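Local coordinates for protein beta-lactamase (Sphaerobacter thermophilus, PDB 4EWF) that probably hydrolyses the amide bond of beta-lactams to give substituted beta-amino acids, at residues T39-G44 against T163-A168; E193-P198 against I211-K216; S113-T118 against R146-R151. All coordinates share one frame; numbering follows the deposited sequence.

Contact 1. Residues T39-G44 against T163-A168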
ATOM      1  N   THR A  39     -12.168   0.155  15.240  1.00 23.89           N
ATOM      2  CA  THR A  39     -10.787   0.244  14.777  1.00 26.04           C
ATOM      3  C   THR A  39      -9.765  -0.214  15.812  1.00 24.99           C
ATOM      4  O   THR A  39      -9.747   0.259  16.954  1.00 26.68           O
ATOM      5  CB  THR A  39     -10.477   1.685  14.300  1.00 27.21           C
ATOM      6  OG1 THR A  39     -11.358   2.002  13.213  1.00 25.66           O
ATOM      7  CG2 THR A  39      -9.025   1.805  13.830  1.00 26.47           C
ATOM      8  N   PHE A  40      -8.928  -1.162  15.417  1.00 22.00           N
ATOM      9  CA  PHE A  40      -7.789  -1.545  16.242  1.00 21.49           C
ATOM     10  C   PHE A  40      -6.585  -0.678  15.844  1.00 23.54           C
ATOM     11  O   PHE A  40      -6.283  -0.524  14.652  1.00 19.39           O
ATOM     12  CB  PHE A  40      -7.448  -3.012  16.011  1.00 21.04           C
ATOM     13  CG  PHE A  40      -6.168  -3.451  16.671  1.00 21.55           C
ATOM     14  CD1 PHE A  40      -6.184  -3.997  17.950  1.00 24.45           C
ATOM     15  CD2 PHE A  40      -4.954  -3.327  16.008  1.00 22.10           C
ATOM     16  CE1 PHE A  40      -4.999  -4.401  18.561  1.00 25.58           C
ATOM     17  CE2 PHE A  40      -3.768  -3.733  16.598  1.00 24.82           C
ATOM     18  CZ  PHE A  40      -3.786  -4.266  17.874  1.00 20.47           C
ATOM     19  N   ARG A  41      -5.900  -0.130  16.843  1.00 18.92           N
ATOM     20  CA  ARG A  41      -4.725   0.705  16.626  1.00 22.38           C
ATOM     21  C   ARG A  41      -3.597   0.268  17.558  1.00 25.93           C
ATOM     22  O   ARG A  41      -3.794   0.103  18.770  1.00 21.02           O
ATOM     23  CB  ARG A  41      -5.042   2.190  16.890  1.00 26.45           C
ATOM     24  CG  ARG A  41      -6.008   2.827  15.905  1.00 32.13           C
ATOM     25  CD  ARG A  41      -6.074   4.365  16.058  1.00 31.11           C
ATOM     26  NE  ARG A  41      -7.354   4.877  15.568  1.00 45.79           N
ATOM     27  CZ  ARG A  41      -7.568   5.293  14.323  1.00 51.63           C
ATOM     28  NH1 ARG A  41      -6.583   5.280  13.440  1.00 50.97           N
ATOM     29  NH2 ARG A  41      -8.763   5.732  13.962  1.00 60.36           N
ATOM     30  N   HIS A  42      -2.420   0.082  16.980  1.00 20.29           N
ATOM     31  CA  HIS A  42      -1.198  -0.119  17.737  1.00 23.75           C
ATOM     32  C   HIS A  42      -0.131   0.731  17.063  1.00 24.70           C
ATOM     33  O   HIS A  42       0.198   0.503  15.884  1.00 19.85           O
ATOM     34  CB  HIS A  42      -0.789  -1.595  17.710  1.00 20.56           C
ATOM     35  CG  HIS A  42       0.526  -1.866  18.365  1.00 26.57           C
ATOM     36  ND1 HIS A  42       0.646  -2.100  19.719  1.00 26.50           N
ATOM     37  CD2 HIS A  42       1.779  -1.934  17.854  1.00 20.02           C
ATOM     38  CE1 HIS A  42       1.919  -2.305  20.012  1.00 25.81           C
ATOM     39  NE2 HIS A  42       2.626  -2.203  18.900  1.00 24.86           N
ATOM     40  N   ASN A  43       0.392   1.720  17.787  1.00 17.17           N
ATOM     41  CA  ASN A  43       1.351   2.676  17.199  1.00 19.47           C
ATOM     42  C   ASN A  43       0.752   3.288  15.941  1.00 21.91           C
ATOM     43  O   ASN A  43       1.434   3.467  14.921  1.00 18.19           O
ATOM     44  CB  ASN A  43       2.670   1.982  16.849  1.00 19.94           C
ATOM     45  CG  ASN A  43       3.513   1.677  18.063  1.00 23.22           C
ATOM     46  OD1 ASN A  43       3.458   2.392  19.053  1.00 19.66           O
ATOM     47  ND2 ASN A  43       4.313   0.613  17.987  1.00 19.77           N
ATOM     48  N   GLY A  44      -0.543   3.575  16.008  1.00 24.48           N
ATOM     49  CA  GLY A  44      -1.286   4.000  14.840  1.00 24.93           C
ATOM     50  C   GLY A  44      -0.799   5.308  14.276  1.00 23.93           C
ATOM     51  O   GLY A  44      -0.920   5.531  13.065  1.00 18.30           O
ATOM     52  N   THR A 163       2.124   6.890   8.364  1.00 21.87           N
ATOM     53  CA  THR A 163       1.629   6.291   9.599  1.00 19.34           C
ATOM     54  C   THR A 163       0.555   5.294   9.226  1.00 19.08           C
ATOM     55  O   THR A 163      -0.101   5.449   8.207  1.00 16.20           O
ATOM     56  CB  THR A 163       1.028   7.318  10.602  1.00 21.16           C
ATOM     57  OG1 THR A 163      -0.187   7.844  10.071  1.00 17.28           O
ATOM     58  CG2 THR A 163       1.998   8.453  10.861  1.00 21.48           C
ATOM     59  N   PRO A 164       0.373   4.254  10.053  1.00 19.23           N
ATOM     60  CA  PRO A 164      -0.710   3.301   9.778  1.00 18.08           C
ATOM     61  C   PRO A 164      -2.069   4.028   9.723  1.00 21.91           C
ATOM     62  O   PRO A 164      -2.859   3.757   8.813  1.00 18.64           O
ATOM     63  CB  PRO A 164      -0.638   2.326  10.974  1.00 18.32           C
ATOM     64  CG  PRO A 164       0.788   2.455  11.501  1.00 21.06           C
ATOM     65  CD  PRO A 164       1.136   3.920  11.275  1.00 14.98           C
ATOM     66  N   ASP A 165      -2.321   4.951  10.657  1.00 17.19           N
ATOM     67  CA  ASP A 165      -3.564   5.735  10.643  1.00 15.90           C
ATOM     68  C   ASP A 165      -3.813   6.400   9.289  1.00 21.64           C
ATOM     69  O   ASP A 165      -4.929   6.344   8.750  1.00 21.87           O
ATOM     70  CB  ASP A 165      -3.540   6.857  11.699  1.00 19.90           C
ATOM     71  CG  ASP A 165      -3.820   6.352  13.110  1.00 27.01           C
ATOM     72  OD1 ASP A 165      -4.204   5.171  13.282  1.00 25.66           O
ATOM     73  OD2 ASP A 165      -3.647   7.151  14.051  1.00 24.12           O
ATOM     74  N   ASP A 166      -2.791   7.073   8.770  1.00 19.14           N
ATOM     75  CA  ASP A 166      -2.921   7.781   7.501  1.00 24.04           C
ATOM     76  C   ASP A 166      -3.231   6.832   6.343  1.00 25.04           C
ATOM     77  O   ASP A 166      -4.054   7.137   5.485  1.00 19.58           O
ATOM     78  CB  ASP A 166      -1.636   8.554   7.179  1.00 18.87           C
ATOM     79  CG  ASP A 166      -1.516   9.857   7.974  1.00 27.95           C
ATOM     80  OD1 ASP A 166      -2.394  10.123   8.835  1.00 22.28           O
ATOM     81  OD2 ASP A 166      -0.530  10.603   7.754  1.00 22.67           O
ATOM     82  N   TYR A 167      -2.558   5.689   6.306  1.00 19.79           N
ATOM     83  CA  TYR A 167      -2.753   4.766   5.190  1.00 22.04           C
ATOM     84  C   TYR A 167      -4.079   4.017   5.265  1.00 23.03           C
ATOM     85  O   TYR A 167      -4.638   3.624   4.239  1.00 23.69           O
ATOM     86  CB  TYR A 167      -1.516   3.862   4.977  1.00 17.12           C
ATOM     87  CG  TYR A 167      -0.545   4.617   4.101  1.00 21.29           C
ATOM     88  CD1 TYR A 167      -0.499   4.379   2.741  1.00 20.88           C
ATOM     89  CD2 TYR A 167       0.235   5.654   4.621  1.00 19.64           C
ATOM     90  CE1 TYR A 167       0.338   5.096   1.908  1.00 22.36           C
ATOM     91  CE2 TYR A 167       1.081   6.400   3.788  1.00 21.86           C
ATOM     92  CZ  TYR A 167       1.117   6.109   2.424  1.00 24.86           C
ATOM     93  OH  TYR A 167       1.940   6.805   1.564  1.00 21.97           O
ATOM     94  N   ALA A 168      -4.620   3.871   6.472  1.00 20.71           N
ATOM     95  CA  ALA A 168      -5.966   3.341   6.597  1.00 21.36           C
ATOM     96  C   ALA A 168      -6.974   4.353   6.020  1.00 26.07           C
ATOM     97  O   ALA A 168      -7.901   3.971   5.307  1.00 22.22           O
ATOM     98  CB  ALA A 168      -6.288   2.984   8.054  1.00 19.86           C
TER
HETATM   99  O   HOH W   1      -7.082   6.160  10.512  1.00 21.06           O

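Contact 2. Residues E193-P198 against I211-K216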
ATOM      1  N   GLU A 193      -5.980  -5.090  -6.544  1.00 19.30           N
ATOM      2  CA  GLU A 193      -6.257  -6.524  -6.605  1.00 24.99           C
ATOM      3  C   GLU A 193      -5.197  -7.261  -7.435  1.00 28.40           C
ATOM      4  O   GLU A 193      -5.058  -8.479  -7.345  1.00 24.21           O
ATOM      5  CB  GLU A 193      -7.665  -6.792  -7.152  1.00 27.27           C
ATOM      6  CG  GLU A 193      -8.777  -6.333  -6.200  1.00 32.05           C
ATOM      7  CD  GLU A 193     -10.189  -6.469  -6.780  1.00 45.50           C
ATOM      8  OE1 GLU A 193     -10.424  -7.381  -7.602  1.00 44.25           O
ATOM      9  OE2 GLU A 193     -11.067  -5.660  -6.395  1.00 49.91           O
ATOM     10  N   LYS A 194      -4.442  -6.519  -8.234  1.00 22.26           N
ATOM     11  CA  LYS A 194      -3.427  -7.145  -9.082  1.00 24.95           C
ATOM     12  C   LYS A 194      -2.063  -7.295  -8.384  1.00 25.83           C
ATOM     13  O   LYS A 194      -1.095  -7.768  -8.981  1.00 25.16           O
ATOM     14  CB  LYS A 194      -3.338  -6.402 -10.422  1.00 19.26           C
ATOM     15  CG  LYS A 194      -4.624  -6.611 -11.237  1.00 24.72           C
ATOM     16  CD  LYS A 194      -4.491  -6.166 -12.662  1.00 35.22           C
ATOM     17  CE  LYS A 194      -5.745  -6.523 -13.447  1.00 42.05           C
ATOM     18  NZ  LYS A 194      -6.961  -5.967 -12.790  1.00 40.04           N
ATOM     19  N   GLN A 195      -2.006  -6.895  -7.113  1.00 20.89           N
ATOM     20  CA  GLN A 195      -0.844  -7.128  -6.242  1.00 24.25           C
ATOM     21  C   GLN A 195      -0.273  -8.539  -6.443  1.00 26.24           C
ATOM     22  O   GLN A 195      -0.997  -9.525  -6.333  1.00 23.46           O
ATOM     23  CB  GLN A 195      -1.266  -6.935  -4.777  1.00 23.89           C
ATOM     24  CG  GLN A 195      -0.203  -7.267  -3.737  1.00 24.27           C
ATOM     25  CD  GLN A 195       1.105  -6.555  -3.997  1.00 23.99           C
ATOM     26  OE1 GLN A 195       2.115  -7.192  -4.248  1.00 21.52           O
ATOM     27  NE2 GLN A 195       1.091  -5.227  -3.928  1.00 21.03           N
ATOM     28  N   GLN A 196       1.018  -8.644  -6.744  1.00 21.69           N
ATOM     29  CA  GLN A 196       1.579  -9.958  -7.064  1.00 26.60           C
ATOM     30  C   GLN A 196       2.192 -10.715  -5.882  1.00 29.93           C
ATOM     31  O   GLN A 196       2.512 -11.896  -6.012  1.00 28.60           O
ATOM     32  CB  GLN A 196       2.585  -9.861  -8.216  1.00 24.05           C
ATOM     33  CG  GLN A 196       1.921  -9.439  -9.513  1.00 29.65           C
ATOM     34  CD  GLN A 196       2.739  -9.807 -10.736  1.00 29.91           C
ATOM     35  OE1 GLN A 196       3.867 -10.307 -10.624  1.00 24.22           O
ATOM     36  NE2 GLN A 196       2.168  -9.571 -11.916  1.00 27.11           N
ATOM     37  N   ASN A 197       2.370 -10.041  -4.748  1.00 19.21           N
ATOM     38  CA  ASN A 197       2.922 -10.697  -3.564  1.00 22.48           C
ATOM     39  C   ASN A 197       1.826 -11.045  -2.551  1.00 23.65           C
ATOM     40  O   ASN A 197       1.365 -10.165  -1.820  1.00 20.73           O
ATOM     41  CB  ASN A 197       3.961  -9.791  -2.904  1.00 23.41           C
ATOM     42  CG  ASN A 197       4.594 -10.432  -1.675  1.00 22.80           C
ATOM     43  OD1 ASN A 197       4.332 -11.589  -1.378  1.00 24.02           O
ATOM     44  ND2 ASN A 197       5.434  -9.682  -0.970  1.00 17.60           N
ATOM     45  N   PRO A 198       1.410 -12.321  -2.504  1.00 24.72           N
ATOM     46  CA  PRO A 198       0.321 -12.753  -1.615  1.00 24.77           C
ATOM     47  C   PRO A 198       0.764 -13.142  -0.202  1.00 27.01           C
ATOM     48  O   PRO A 198      -0.034 -13.741   0.523  1.00 23.76           O
ATOM     49  CB  PRO A 198      -0.186 -14.016  -2.309  1.00 29.39           C
ATOM     50  CG  PRO A 198       1.057 -14.624  -2.867  1.00 27.34           C
ATOM     51  CD  PRO A 198       1.899 -13.437  -3.339  1.00 23.01           C
ATOM     52  N   ILE A 211     -15.294 -13.117  -2.696  1.00 42.58           N
ATOM     53  CA  ILE A 211     -14.136 -12.709  -1.897  1.00 45.73           C
ATOM     54  C   ILE A 211     -13.071 -12.046  -2.773  1.00 44.92           C
ATOM     55  O   ILE A 211     -12.699 -12.580  -3.827  1.00 41.33           O
ATOM     56  CB  ILE A 211     -13.521 -13.907  -1.149  1.00 43.04           C
ATOM     57  CG1 ILE A 211     -14.493 -14.396  -0.077  1.00 42.05           C
ATOM     58  CG2 ILE A 211     -12.172 -13.534  -0.529  1.00 40.11           C
ATOM     59  CD1 ILE A 211     -14.385 -15.867   0.210  1.00 48.14           C
ATOM     60  N   ARG A 212     -12.605 -10.871  -2.344  1.00 34.92           N
ATOM     61  CA  ARG A 212     -11.540 -10.149  -3.049  1.00 34.03           C
ATOM     62  C   ARG A 212     -10.561  -9.528  -2.049  1.00 31.30           C
ATOM     63  O   ARG A 212     -10.913  -9.275  -0.887  1.00 25.43           O
ATOM     64  CB  ARG A 212     -12.114  -9.042  -3.953  1.00 40.18           C
ATOM     65  CG  ARG A 212     -13.628  -9.074  -4.120  1.00 59.98           C
ATOM     66  CD  ARG A 212     -14.117  -8.016  -5.097  1.00 66.35           C
ATOM     67  NE  ARG A 212     -13.638  -8.276  -6.451  1.00 78.04           N
ATOM     68  CZ  ARG A 212     -14.218  -9.113  -7.310  1.00 88.10           C
ATOM     69  NH1 ARG A 212     -13.702  -9.281  -8.524  1.00 89.99           N
ATOM     70  NH2 ARG A 212     -15.311  -9.787  -6.961  1.00 89.46           N
ATOM     71  N   TRP A 213      -9.340  -9.279  -2.503  1.00 24.90           N
ATOM     72  CA  TRP A 213      -8.378  -8.527  -1.700  1.00 22.29           C
ATOM     73  C   TRP A 213      -7.429  -7.775  -2.626  1.00 30.79           C
ATOM     74  O   TRP A 213      -7.242  -8.144  -3.789  1.00 27.16           O
ATOM     75  CB  TRP A 213      -7.604  -9.441  -0.740  1.00 23.96           C
ATOM     76  CG  TRP A 213      -6.563 -10.290  -1.415  1.00 23.02           C
ATOM     77  CD1 TRP A 213      -6.754 -11.495  -2.043  1.00 25.60           C
ATOM     78  CD2 TRP A 213      -5.163  -9.998  -1.515  1.00 25.18           C
ATOM     79  NE1 TRP A 213      -5.550 -11.965  -2.535  1.00 29.89           N
ATOM     80  CE2 TRP A 213      -4.563 -11.060  -2.232  1.00 31.33           C
ATOM     81  CE3 TRP A 213      -4.363  -8.929  -1.084  1.00 26.14           C
ATOM     82  CZ2 TRP A 213      -3.194 -11.083  -2.522  1.00 27.20           C
ATOM     83  CZ3 TRP A 213      -3.004  -8.951  -1.371  1.00 24.62           C
ATOM     84  CH2 TRP A 213      -2.430 -10.024  -2.083  1.00 28.14           C
ATOM     85  N   GLY A 214      -6.858  -6.700  -2.114  1.00 25.66           N
ATOM     86  CA  GLY A 214      -5.864  -5.950  -2.862  1.00 24.96           C
ATOM     87  C   GLY A 214      -4.980  -5.261  -1.857  1.00 24.57           C
ATOM     88  O   GLY A 214      -5.398  -5.017  -0.721  1.00 22.87           O
ATOM     89  N   SER A 215      -3.763  -4.928  -2.257  1.00 22.79           N
ATOM     90  CA  SER A 215      -2.881  -4.226  -1.346  1.00 21.37           C
ATOM     91  C   SER A 215      -1.708  -3.622  -2.104  1.00 25.24           C
ATOM     92  O   SER A 215      -1.457  -3.968  -3.264  1.00 20.66           O
ATOM     93  CB  SER A 215      -2.362  -5.179  -0.266  1.00 18.54           C
ATOM     94  OG  SER A 215      -1.204  -5.880  -0.708  1.00 20.78           O
ATOM     95  N   LYS A 216      -1.018  -2.696  -1.451  1.00 21.72           N
ATOM     96  CA  LYS A 216       0.281  -2.245  -1.920  1.00 19.36           C
ATOM     97  C   LYS A 216       1.274  -2.563  -0.820  1.00 19.83           C
ATOM     98  O   LYS A 216       1.160  -2.065   0.311  1.00 18.34           O
ATOM     99  CB  LYS A 216       0.322  -0.740  -2.214  1.00 18.95           C
ATOM    100  CG  LYS A 216       1.708  -0.283  -2.740  1.00 16.34           C
ATOM    101  CD  LYS A 216       1.948  -0.876  -4.134  1.00 19.88           C
ATOM    102  CE  LYS A 216       3.412  -0.724  -4.591  1.00 21.52           C
ATOM    103  NZ  LYS A 216       4.327  -1.732  -3.957  1.00 21.65           N
TER
HETATM  104  O   HOH W   2      -6.060 -10.114  -5.233  1.00 32.00           O
HETATM  105  O   HOH W   3       3.664  -4.102  -5.268  1.00 24.20           O

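Contact 3. Residues S113-T118 against R146-R151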
ATOM      1  N   SER A 113       5.561  -3.099  -8.045  1.00 17.70           N
ATOM      2  CA  SER A 113       6.337  -2.011  -7.445  1.00 18.07           C
ATOM      3  C   SER A 113       7.488  -1.517  -8.338  1.00 19.56           C
ATOM      4  O   SER A 113       8.619  -1.285  -7.880  1.00 19.73           O
ATOM      5  CB  SER A 113       6.856  -2.421  -6.063  1.00 20.71           C
ATOM      6  OG  SER A 113       6.906  -1.282  -5.216  1.00 25.81           O
ATOM      7  N   ASP A 114       7.196  -1.348  -9.622  1.00 20.81           N
ATOM      8  CA  ASP A 114       8.229  -0.938 -10.561  1.00 17.69           C
ATOM      9  C   ASP A 114       8.670   0.509 -10.307  1.00 18.39           C
ATOM     10  O   ASP A 114       7.897   1.453 -10.495  1.00 18.42           O
ATOM     11  CB  ASP A 114       7.723  -1.118 -11.993  1.00 17.92           C
ATOM     12  CG  ASP A 114       8.832  -1.026 -13.009  1.00 19.86           C
ATOM     13  OD1 ASP A 114       8.998  -1.976 -13.813  1.00 21.43           O
ATOM     14  OD2 ASP A 114       9.536   0.002 -12.997  1.00 19.19           O
ATOM     15  N   ASN A 115       9.917   0.657  -9.880  1.00 18.34           N
ATOM     16  CA  ASN A 115      10.483   1.940  -9.480  1.00 17.05           C
ATOM     17  C   ASN A 115      10.649   2.903 -10.662  1.00 20.06           C
ATOM     18  O   ASN A 115      10.468   4.104 -10.507  1.00 19.90           O
ATOM     19  CB  ASN A 115      11.832   1.752  -8.764  1.00 19.06           C
ATOM     20  CG  ASN A 115      11.679   1.301  -7.300  1.00 21.73           C
ATOM     21  OD1 ASN A 115      10.587   1.343  -6.737  1.00 19.57           O
ATOM     22  ND2 ASN A 115      12.784   0.885  -6.686  1.00 19.68           N
ATOM     23  N   THR A 116      10.993   2.379 -11.838  1.00 17.85           N
ATOM     24  CA  THR A 116      11.077   3.218 -13.037  1.00 20.65           C
ATOM     25  C   THR A 116       9.694   3.790 -13.394  1.00 23.56           C
ATOM     26  O   THR A 116       9.537   4.995 -13.623  1.00 20.57           O
ATOM     27  CB  THR A 116      11.626   2.433 -14.244  1.00 19.47           C
ATOM     28  OG1 THR A 116      12.973   2.001 -13.971  1.00 20.93           O
ATOM     29  CG2 THR A 116      11.628   3.308 -15.481  1.00 14.37           C
ATOM     30  N   ALA A 117       8.690   2.920 -13.435  1.00 20.65           N
ATOM     31  CA  ALA A 117       7.321   3.341 -13.739  1.00 22.19           C
ATOM     32  C   ALA A 117       6.855   4.390 -12.730  1.00 21.51           C
ATOM     33  O   ALA A 117       6.198   5.371 -13.090  1.00 21.01           O
ATOM     34  CB  ALA A 117       6.391   2.148 -13.703  1.00 17.95           C
ATOM     35  N   THR A 118       7.210   4.171 -11.467  1.00 20.76           N
ATOM     36  CA  THR A 118       6.854   5.087 -10.390  1.00 19.41           C
ATOM     37  C   THR A 118       7.440   6.471 -10.633  1.00 22.30           C
ATOM     38  O   THR A 118       6.715   7.469 -10.571  1.00 19.93           O
ATOM     39  CB  THR A 118       7.332   4.566  -9.027  1.00 22.41           C
ATOM     40  OG1 THR A 118       6.684   3.320  -8.746  1.00 22.62           O
ATOM     41  CG2 THR A 118       6.990   5.563  -7.921  1.00 19.90           C
ATOM     42  N   ARG A 146      10.554  12.100  -2.108  0.52 24.79           N
ATOM     43  CA  ARG A 146      11.741  11.415  -2.637  0.52 24.52           C
ATOM     44  C   ARG A 146      11.359  10.357  -3.686  0.52 26.34           C
ATOM     45  O   ARG A 146      10.524   9.484  -3.411  0.52 24.96           O
ATOM     46  CB  ARG A 146      12.499  10.772  -1.465  0.52 26.23           C
ATOM     47  CG  ARG A 146      13.689   9.870  -1.801  0.52 27.60           C
ATOM     48  CD  ARG A 146      14.276   9.300  -0.501  0.52 26.95           C
ATOM     49  NE  ARG A 146      15.042   8.064  -0.674  0.52 20.63           N
ATOM     50  CZ  ARG A 146      16.364   8.017  -0.764  0.52 22.77           C
ATOM     51  NH1 ARG A 146      17.071   9.138  -0.707  0.52 24.94           N
ATOM     52  NH2 ARG A 146      16.980   6.851  -0.914  0.52 22.41           N
ATOM     53  N   LYS A 147      11.955  10.435  -4.882  1.00 24.57           N
ATOM     54  CA  LYS A 147      11.715   9.432  -5.922  1.00 22.24           C
ATOM     55  C   LYS A 147      12.216   8.082  -5.440  1.00 23.55           C
ATOM     56  O   LYS A 147      12.931   7.991  -4.432  1.00 24.17           O
ATOM     57  CB  LYS A 147      12.462   9.803  -7.215  1.00 27.61           C
ATOM     58  CG  LYS A 147      11.735  10.809  -8.113  1.00 32.25           C
ATOM     59  CD  LYS A 147      12.481  10.983  -9.434  1.00 39.21           C
ATOM     60  CE  LYS A 147      11.683  11.767 -10.466  1.00 35.74           C
ATOM     61  NZ  LYS A 147      12.545  12.115 -11.653  1.00 31.48           N
HETATM   62  N   MSE A 148      11.849   7.032  -6.163  1.00 19.74           N
HETATM   63  CA  MSE A 148      12.234   5.685  -5.768  1.00 24.46           C
HETATM   64  C   MSE A 148      13.696   5.433  -6.109  1.00 30.56           C
HETATM   65  O   MSE A 148      14.131   5.725  -7.223  1.00 24.81           O
HETATM   66  CB  MSE A 148      11.341   4.650  -6.453  1.00 20.42           C
HETATM   67  CG  MSE A 148       9.882   4.858  -6.185  1.00 20.91           C
HETATM   68 SE   MSE A 148       9.405   4.765  -4.281  0.57 27.15          SE
HETATM   69  CE  MSE A 148       8.779   6.585  -4.078  1.00 26.32           C
ATOM     70  N   LYS A 149      14.448   4.914  -5.137  1.00 25.70           N
ATOM     71  CA  LYS A 149      15.860   4.577  -5.347  1.00 33.22           C
ATOM     72  C   LYS A 149      16.209   3.145  -4.932  1.00 30.69           C
ATOM     73  O   LYS A 149      17.324   2.694  -5.150  1.00 37.64           O
ATOM     74  CB  LYS A 149      16.762   5.572  -4.610  1.00 42.28           C
ATOM     75  CG  LYS A 149      16.632   6.993  -5.121  1.00 54.06           C
ATOM     76  CD  LYS A 149      17.093   8.006  -4.092  1.00 62.98           C
ATOM     77  CE  LYS A 149      16.650   9.416  -4.479  1.00 68.21           C
ATOM     78  NZ  LYS A 149      17.195   9.844  -5.801  1.00 71.41           N
ATOM     79  N   GLY A 150      15.254   2.443  -4.328  1.00 31.46           N
ATOM     80  CA  GLY A 150      15.489   1.093  -3.837  1.00 37.76           C
ATOM     81  C   GLY A 150      16.215   0.999  -2.496  1.00 43.29           C
ATOM     82  O   GLY A 150      16.622  -0.084  -2.076  1.00 42.93           O
ATOM     83  N   ARG A 151      16.388   2.128  -1.816  1.00 33.82           N
ATOM     84  CA  ARG A 151      17.090   2.135  -0.532  1.00 33.42           C
ATOM     85  C   ARG A 151      16.500   3.197   0.385  1.00 33.19           C
ATOM     86  O   ARG A 151      15.871   4.152  -0.087  1.00 30.53           O
ATOM     87  CB  ARG A 151      18.590   2.371  -0.732  1.00 39.08           C
ATOM     88  CG  ARG A 151      18.914   3.652  -1.481  1.00 49.33           C
ATOM     89  CD  ARG A 151      20.411   3.896  -1.518  1.00 61.14           C
ATOM     90  NE  ARG A 151      20.842   4.475  -2.790  1.00 72.44           N
ATOM     91  CZ  ARG A 151      20.867   5.779  -3.055  1.00 76.89           C
ATOM     92  NH1 ARG A 151      21.278   6.208  -4.244  1.00 77.61           N
ATOM     93  NH2 ARG A 151      20.482   6.654  -2.133  1.00 78.68           N
TER

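Contact 1. Residues T39-G44 against T163-A168
Arg41, on the outermost strand 39-42 of the five-stranded antiparallel sheet of the class A beta-lactamase fold, meets Asp165 in the first turn of helix 164-175. The two side chains cross at about a right angle, and the guanidinium and carboxylate planes stand 89° apart. The salt bridge across the two segments runs between NH1 of Arg41 and OD1 of Asp165, which lies at the edge of the guanidinium; the modelled 2.4 Å is too short for its length to be trusted. Running extended from CG to NE, Arg41 carries its guanidinium to Asp165, while CG2 of Thr39 lies 3.7 Å above the centre of one guanidinium face. OD1 of Asp165 has a second partner in the hydroxyl of Thr31, on the neighbouring strand 27-33.

Just beyond the strand the backbone of Gly44 joins the helix start. Its carbonyl oxygen accepts from Asp165 N at 2.8 Å, and CD of Pro164 lies 3.2 Å from the same Gly44 O. The turn of helix is itself capped by Thr163, whose OG1, between backbone N and carbonyl carbon (chi1 69°), accepts from Asp166 N at 3.0 Å. A water completes the arrangement, accepting from Arg41 NH1 at 3.1 Å and donating to Asp165 O at 2.8 Å.

Contact 2. Residues E193-P198 against I211-K216
Gln195 supplies the one direct hydrogen bond between residues 193-198 and 211-216. Its NE2 donates to Ser215 O at 2.9 Å with an almost straight N-H...O angle of 175°; the acceptor lies in the Gln195 amide plane, whereas the donor sits well above the plane of the Ser215 carbonyl. The other end of the amide serves the loop itself, OE1 accepting from Asn197 N at 2.9 Å on a lone pair. With both ends engaged the amide is fixed in rotation. The chain bends at chi2 (52°), with NE2 reaching Ser215 O, and CG passes 3.5 Å from Ser215 OG, which bonds to Asp226.

A long salt bridge joins Glu193 OE1 to Arg212 NE, 3.5 Å apart, at the edge of the guanidinium, with the two planes 55° apart. Glu193 CA makes a CA-H...O contact with Trp213 O.

Contacts with the indole of Trp213 come from three loop residues. Its CH2 lies 3.9 Å from Gln195 CG and the same distance from Pro198 CA, both approached obliquely, while Asn197 O comes to the ring edge.

Two waters bridge the segments. One donates to Glu193 O and Trp213 O over a face of the indole; the other accepts from Gln195 NE2 at 3.1 Å and from Lys216 NZ at 2.8 Å. Lys216 also hydrogen-bonds Ser113 and forms a salt bridge to a sulfate ion, and is probably the lysine of the K(T/S)G motif on the strand that edges the active site in serine beta-lactamases.

Contact 3. Residues S113-T118 against R146-R151
Asn115 and selenomethionine Met148 face each other where the first turn of helix 115-125 meets the irregular loop 146-151, their CA atoms 5.6 Å apart, the nearest CA pair across the two segments. Both side chains start toward the opposite segment and cross at about a right angle. CB of Met148 lies against the carboxamide of Asn115, 3.4 Å from OD1, and ND2 of Asn115 lies 3.8 Å from Gly150 N. Gly150 has a positive phi of 80°, a conformation that favours glycine.

Beside this pair, Thr118 meets Met148, again nearly at right angles. Its methyl CG2 presses on Met148 CG at 3.4 Å, tighter than usual for two carbons. The selenomethionine chain then bends at chi2 (-60°) and again at chi3, and its end leads away from residues 113-118, while the side chain also touches Lys55 of helix 55-67. The Thr118 methyl stands anti to the backbone N, leaving OG1 to donate to Asp114 O at 2.8 Å from above the carbonyl plane; that same oxygen also accepts from Thr118 N. Asp114 is the N-cap of the helix, its OD2 accepting from Ala117 N at 3.1 Å. Outside the two segments, Met148 N donates to Asn119 OD1, a further tie between loop and helix.

The polar end of Asn115 belongs to a wider network: OD1 accepts from Lys55 NZ, which also bonds Ser113 OG, itself linked to Ser52 OG. The sequence Ser113-Asp114-Asn115 corresponds to the SDN motif of class A beta-lactamases, and with Ser52 and Lys55 in an SxxK pattern the arrangement is consistent with the active site of this family.

The three contacts are spread over both parts of the fold. Contacts 1 and 2 sit at the opposite outermost strands of the five-stranded sheet, 39-42 and 212-220, with centres 20 Å apart. Contact 3 lies in the helical part, its centre 24 Å from that of contact 1 and 20 Å from that of contact 2. Along the chain contact 3 falls between the two segments of contact 1, and contact 2 follows both. Contacts 2 and 3 touch through Lys216 NZ and Ser113 OG, 2.9 Å apart, joining the sheet to the helical region at what is probably the catalytic cleft; contact 1 touches neither of them.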